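Local atomic coordinates of salicylate 5-hydroxylase, large oxygenase component (Ralstonia sp., PDB entry 7C8Z), a protein that forms the oxygenase component that uses a [2Fe-2S] cluster and a mononuclear iron to hydroxylate salicylate at position 5, giving gentisate. Residues P147-V152 / G160-D165; I103-N108 / L176-R181. One frame throughout, in Å; residues are numbered along the deposited sequence.

Contact 1: P147-V152 / G160-D165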
# COMPACT_ATOMS: atom_id res chain seq x y z
N PRO A 147 35.52 -13.90 -10.07
CA PRO A 147 35.52 -15.21 -10.73
C PRO A 147 35.67 -15.07 -12.24
O PRO A 147 35.02 -14.24 -12.87
CB PRO A 147 34.15 -15.80 -10.34
CG PRO A 147 33.73 -15.05 -9.11
CD PRO A 147 34.34 -13.69 -9.21
N PHE A 148 36.56 -15.89 -12.80
CA PHE A 148 36.83 -15.95 -14.24
C PHE A 148 37.40 -14.65 -14.80
O PHE A 148 37.37 -14.44 -16.02
CB PHE A 148 35.58 -16.31 -15.06
CG PHE A 148 34.71 -17.36 -14.44
CD1 PHE A 148 35.24 -18.46 -13.80
CD2 PHE A 148 33.32 -17.25 -14.52
CE1 PHE A 148 34.42 -19.43 -13.24
CE2 PHE A 148 32.50 -18.21 -13.96
CZ PHE A 148 33.05 -19.30 -13.32
N ARG A 149 37.95 -13.79 -13.93
CA ARG A 149 38.61 -12.57 -14.36
C ARG A 149 39.63 -12.88 -15.44
O ARG A 149 39.70 -12.22 -16.49
CB ARG A 149 39.33 -11.93 -13.17
CG ARG A 149 39.90 -10.53 -13.39
CD ARG A 149 41.29 -10.55 -13.99
NE ARG A 149 42.09 -9.38 -13.63
CZ ARG A 149 42.93 -9.34 -12.61
NH1 ARG A 149 43.12 -10.40 -11.83
NH2 ARG A 149 43.62 -8.23 -12.37
N ARG A 150 40.43 -13.90 -15.17
CA ARG A 150 41.48 -14.37 -16.06
C ARG A 150 41.06 -15.39 -17.08
O ARG A 150 41.92 -15.85 -17.85
CB ARG A 150 42.65 -14.91 -15.24
CG ARG A 150 44.01 -14.67 -15.86
CD ARG A 150 44.22 -13.22 -16.27
NE ARG A 150 44.64 -12.39 -15.15
CZ ARG A 150 45.86 -11.87 -15.02
NH1 ARG A 150 46.78 -12.09 -15.94
NH2 ARG A 150 46.14 -11.12 -13.97
N GLY A 151 39.79 -15.76 -17.11
CA GLY A 151 39.26 -16.67 -18.12
C GLY A 151 39.11 -18.09 -17.61
O GLY A 151 39.42 -18.40 -16.46
N VAL A 152 38.57 -18.96 -18.46
CA VAL A 152 38.43 -20.37 -18.10
C VAL A 152 38.96 -21.18 -19.28
O VAL A 152 38.37 -21.15 -20.36
CB VAL A 152 36.98 -20.79 -17.78
CG1 VAL A 152 36.91 -22.30 -17.51
CG2 VAL A 152 36.46 -20.02 -16.58
N GLY A 160 36.94 -16.32 -22.49
CA GLY A 160 36.45 -15.22 -21.69
C GLY A 160 37.54 -14.53 -20.88
O GLY A 160 38.70 -14.44 -21.29
N GLY A 161 37.14 -14.04 -19.72
CA GLY A 161 38.01 -13.25 -18.87
C GLY A 161 37.77 -11.76 -19.05
O GLY A 161 37.12 -11.29 -20.00
N MET A 162 38.31 -10.99 -18.11
CA MET A 162 38.19 -9.55 -18.22
C MET A 162 39.29 -9.02 -19.12
O MET A 162 40.35 -9.64 -19.25
CB MET A 162 38.29 -8.90 -16.85
CG MET A 162 37.25 -9.39 -15.86
SD MET A 162 35.57 -8.90 -16.31
CE MET A 162 35.70 -7.12 -16.26
N PRO A 163 39.08 -7.88 -19.77
CA PRO A 163 40.17 -7.28 -20.55
C PRO A 163 41.35 -7.04 -19.63
O PRO A 163 41.19 -6.65 -18.47
CB PRO A 163 39.57 -5.97 -21.08
CG PRO A 163 38.10 -6.11 -20.93
CD PRO A 163 37.85 -7.05 -19.79
N LYS A 164 42.55 -7.31 -20.13
CA LYS A 164 43.71 -7.26 -19.25
C LYS A 164 44.12 -5.85 -18.86
O LYS A 164 45.01 -5.71 -18.02
CB LYS A 164 44.89 -8.01 -19.89
CG LYS A 164 44.59 -9.50 -20.07
CD LYS A 164 44.12 -10.08 -18.73
CE LYS A 164 43.68 -11.54 -18.80
NZ LYS A 164 42.55 -11.82 -19.73
N ASP A 165 43.51 -4.82 -19.45
CA ASP A 165 43.63 -3.47 -18.90
C ASP A 165 42.77 -3.27 -17.66
O ASP A 165 42.97 -2.28 -16.94
CB ASP A 165 43.32 -2.41 -19.96
CG ASP A 165 41.87 -2.42 -20.41
OD1 ASP A 165 41.21 -3.47 -20.28
OD2 ASP A 165 41.38 -1.36 -20.86

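Contact 2: I103-N108 / L176-R181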
# COMPACT_ATOMS: atom_id res chain seq x y z
N ILE A 103 37.43 1.40 12.04
CA ILE A 103 36.06 1.32 11.53
C ILE A 103 36.04 1.78 10.08
O ILE A 103 36.39 2.93 9.79
CB ILE A 103 35.08 2.14 12.38
CG1 ILE A 103 35.00 1.56 13.79
CG2 ILE A 103 33.71 2.19 11.73
CD1 ILE A 103 34.23 2.42 14.75
N ASN A 104 35.63 0.89 9.18
CA ASN A 104 35.44 1.23 7.77
C ASN A 104 33.97 1.45 7.48
O ASN A 104 33.09 0.83 8.08
CB ASN A 104 35.97 0.12 6.86
CG ASN A 104 37.25 -0.52 7.37
OD1 ASN A 104 38.06 0.12 8.04
ND2 ASN A 104 37.44 -1.80 7.05
N VAL A 105 33.69 2.36 6.54
CA VAL A 105 32.34 2.59 6.05
C VAL A 105 32.38 2.57 4.53
O VAL A 105 33.07 3.40 3.92
CB VAL A 105 31.75 3.91 6.57
CG1 VAL A 105 30.48 4.25 5.79
CG2 VAL A 105 31.45 3.80 8.05
N VAL A 106 31.66 1.64 3.93
CA VAL A 106 31.66 1.47 2.48
C VAL A 106 30.23 1.56 1.97
O VAL A 106 29.26 1.34 2.70
CB VAL A 106 32.31 0.14 2.05
CG1 VAL A 106 33.73 0.04 2.60
CG2 VAL A 106 31.45 -1.04 2.53
N GLU A 107 30.10 1.88 0.69
CA GLU A 107 28.79 1.96 0.07
C GLU A 107 28.27 0.57 -0.27
O GLU A 107 28.99 -0.26 -0.81
CB GLU A 107 28.83 2.84 -1.18
CG GLU A 107 27.49 2.99 -1.86
CD GLU A 107 27.40 4.23 -2.72
OE1 GLU A 107 26.27 4.66 -3.04
OE2 GLU A 107 28.46 4.79 -3.07
N ASN A 108 27.00 0.32 0.06
CA ASN A 108 26.36 -0.98 -0.14
C ASN A 108 25.90 -1.14 -1.58
O ASN A 108 24.74 -1.48 -1.83
CB ASN A 108 25.17 -1.14 0.82
CG ASN A 108 24.62 -2.56 0.86
OD1 ASN A 108 25.23 -3.49 0.33
ND2 ASN A 108 23.47 -2.73 1.48
N LEU A 176 34.02 5.59 2.09
CA LEU A 176 33.68 6.85 2.73
C LEU A 176 34.70 7.14 3.82
O LEU A 176 35.28 6.23 4.41
CB LEU A 176 32.27 6.79 3.34
CG LEU A 176 31.09 6.88 2.37
CD1 LEU A 176 30.84 5.54 1.70
CD2 LEU A 176 29.84 7.36 3.10
N LYS A 177 34.92 8.42 4.09
CA LYS A 177 35.78 8.80 5.19
C LYS A 177 35.00 8.67 6.49
O LYS A 177 33.79 8.91 6.54
CB LYS A 177 36.31 10.22 5.02
CG LYS A 177 37.35 10.61 6.07
CD LYS A 177 38.50 11.41 5.48
CE LYS A 177 38.17 12.88 5.37
NZ LYS A 177 38.83 13.67 6.45
N VAL A 178 35.70 8.25 7.55
CA VAL A 178 35.07 7.87 8.81
C VAL A 178 35.65 8.74 9.93
O VAL A 178 36.86 8.96 9.98
CB VAL A 178 35.28 6.37 9.12
CG1 VAL A 178 34.56 5.98 10.39
CG2 VAL A 178 34.81 5.53 7.95
N ALA A 179 34.78 9.22 10.81
CA ALA A 179 35.19 9.99 11.98
C ALA A 179 34.51 9.39 13.20
O ALA A 179 33.28 9.44 13.33
CB ALA A 179 34.83 11.47 11.83
N ALA A 180 35.30 8.80 14.09
CA ALA A 180 34.80 8.23 15.33
C ALA A 180 35.33 9.02 16.52
O ALA A 180 36.51 9.40 16.54
CB ALA A 180 35.18 6.75 15.46
N ARG A 181 34.46 9.29 17.49
CA ARG A 181 34.84 10.06 18.66
C ARG A 181 33.85 9.77 19.78
O ARG A 181 32.64 9.76 19.56
CB ARG A 181 34.86 11.56 18.36
CG ARG A 181 35.31 12.39 19.56
CD ARG A 181 35.24 13.88 19.29
NE ARG A 181 35.76 14.66 20.41
CZ ARG A 181 36.91 15.33 20.39
NH1 ARG A 181 37.66 15.32 19.30
NH2 ARG A 181 37.30 16.02 21.46

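Contact 1: P147-V152 / G160-D165
Gly-151 and Gly-161 bring the two loops together, their CA atoms 3.7 Å apart, where the type I turn from Phe-148 to Gly-151 lies against the loop 160-163. The turn closes through Gly-151 N to Phe-148 O at 3.0 Å, and that same carbonyl oxygen takes a CA-H...O contact from Gly-161 CA at 3.2 Å. Arg-149 O accepts the N-H of Met-162 in a nearly straight bond (164°), whose modelled length is too short to trust. With no side chain at either glycine, the two backbones can press directly together. This is the outer end of the Rieske domain, and Met-162 has its side chain about 7 Å from that of the probable cluster ligand His-112. A second subunit packs here as well, its Tyr-242 on Phe-148 and its Glu-411 on Met-162. Met-162 crosses Arg-149 at about a right angle. With CG anti to the backbone N (chi1 -171°), Arg-149 lays its CG on that of Met-162 at 3.8 Å before the chain bends. Lys-164 curls back so that NZ bonds Met-162 O at 3.1 Å, nearly in line with the C=O.

Contact 2: I103-N108 / L176-R181
Val-105 and Leu-176 join two neighbouring antiparallel strands of the Rieske domain's sheet, 103-107 and 176-181. Leu-176 N gives its hydrogen to Val-105 O at 3.0 Å, and the backbone pairing runs on from Glu-107 to Thr-174. The other way, with directions 147° apart, the strands diverge towards Ile-103 and Val-178, and side chains take over. Val-178 fills the gap between Ile-103 and Val-105: it points at the other strand and enters as a wedge, CG1 and CG2 both 3.6 Å from Ile-103 O. Its CG1, anti to the backbone N (chi1 -177°), continues to Ile-103 CG2, while CG2 turns the other way to meet Val-105 CB at 3.7 Å. Val-105 splits its branches likewise: CG1 lies against Leu-176 CB at 4.0 Å and CG2 against Val-178 CG2. Ile-103 CD1 reaches Ala-180 CB loosely, at the limit of contact. Strand 184-188 contributes Val-185 and Ala-187 to this apolar patch. Glu-107 OE2 forms salt bridges with Arg-91 and with Lys-403 of a second subunit, so this end of strand 103-107 meets the subunit interface. Leu-176, with CG beside its own backbone N (chi1 -75°), sends CD1 across the strand gap to lie 3.8 Å from Val-105 O and 3.9 Å from Glu-107 N.

How the contacts relate
After strands 69-73, 82-88 and 91-97 the chain lays down 103-108, then passes Cys-110 and His-112 of the cluster site, revisits the sheet briefly at its edge strand 122-124, and picks up Cys-130 and His-133. Beyond strand 143-145 it reaches 147-152, makes a short excursion through strands 152-153 and 158-159, and returns at 160-165, where contact 1 closes a small loop. It comes back to the sheet as 175-181, and contact 2 closes the long loop. Contact 1 is thus nested inside contact 2. They do not touch: centres lie 31 Å apart, nearest atoms about 17 Å. Contact 2 joins the two strands from which the cluster-bearing excursion leaves and returns; contact 1 pins its outlying loops together.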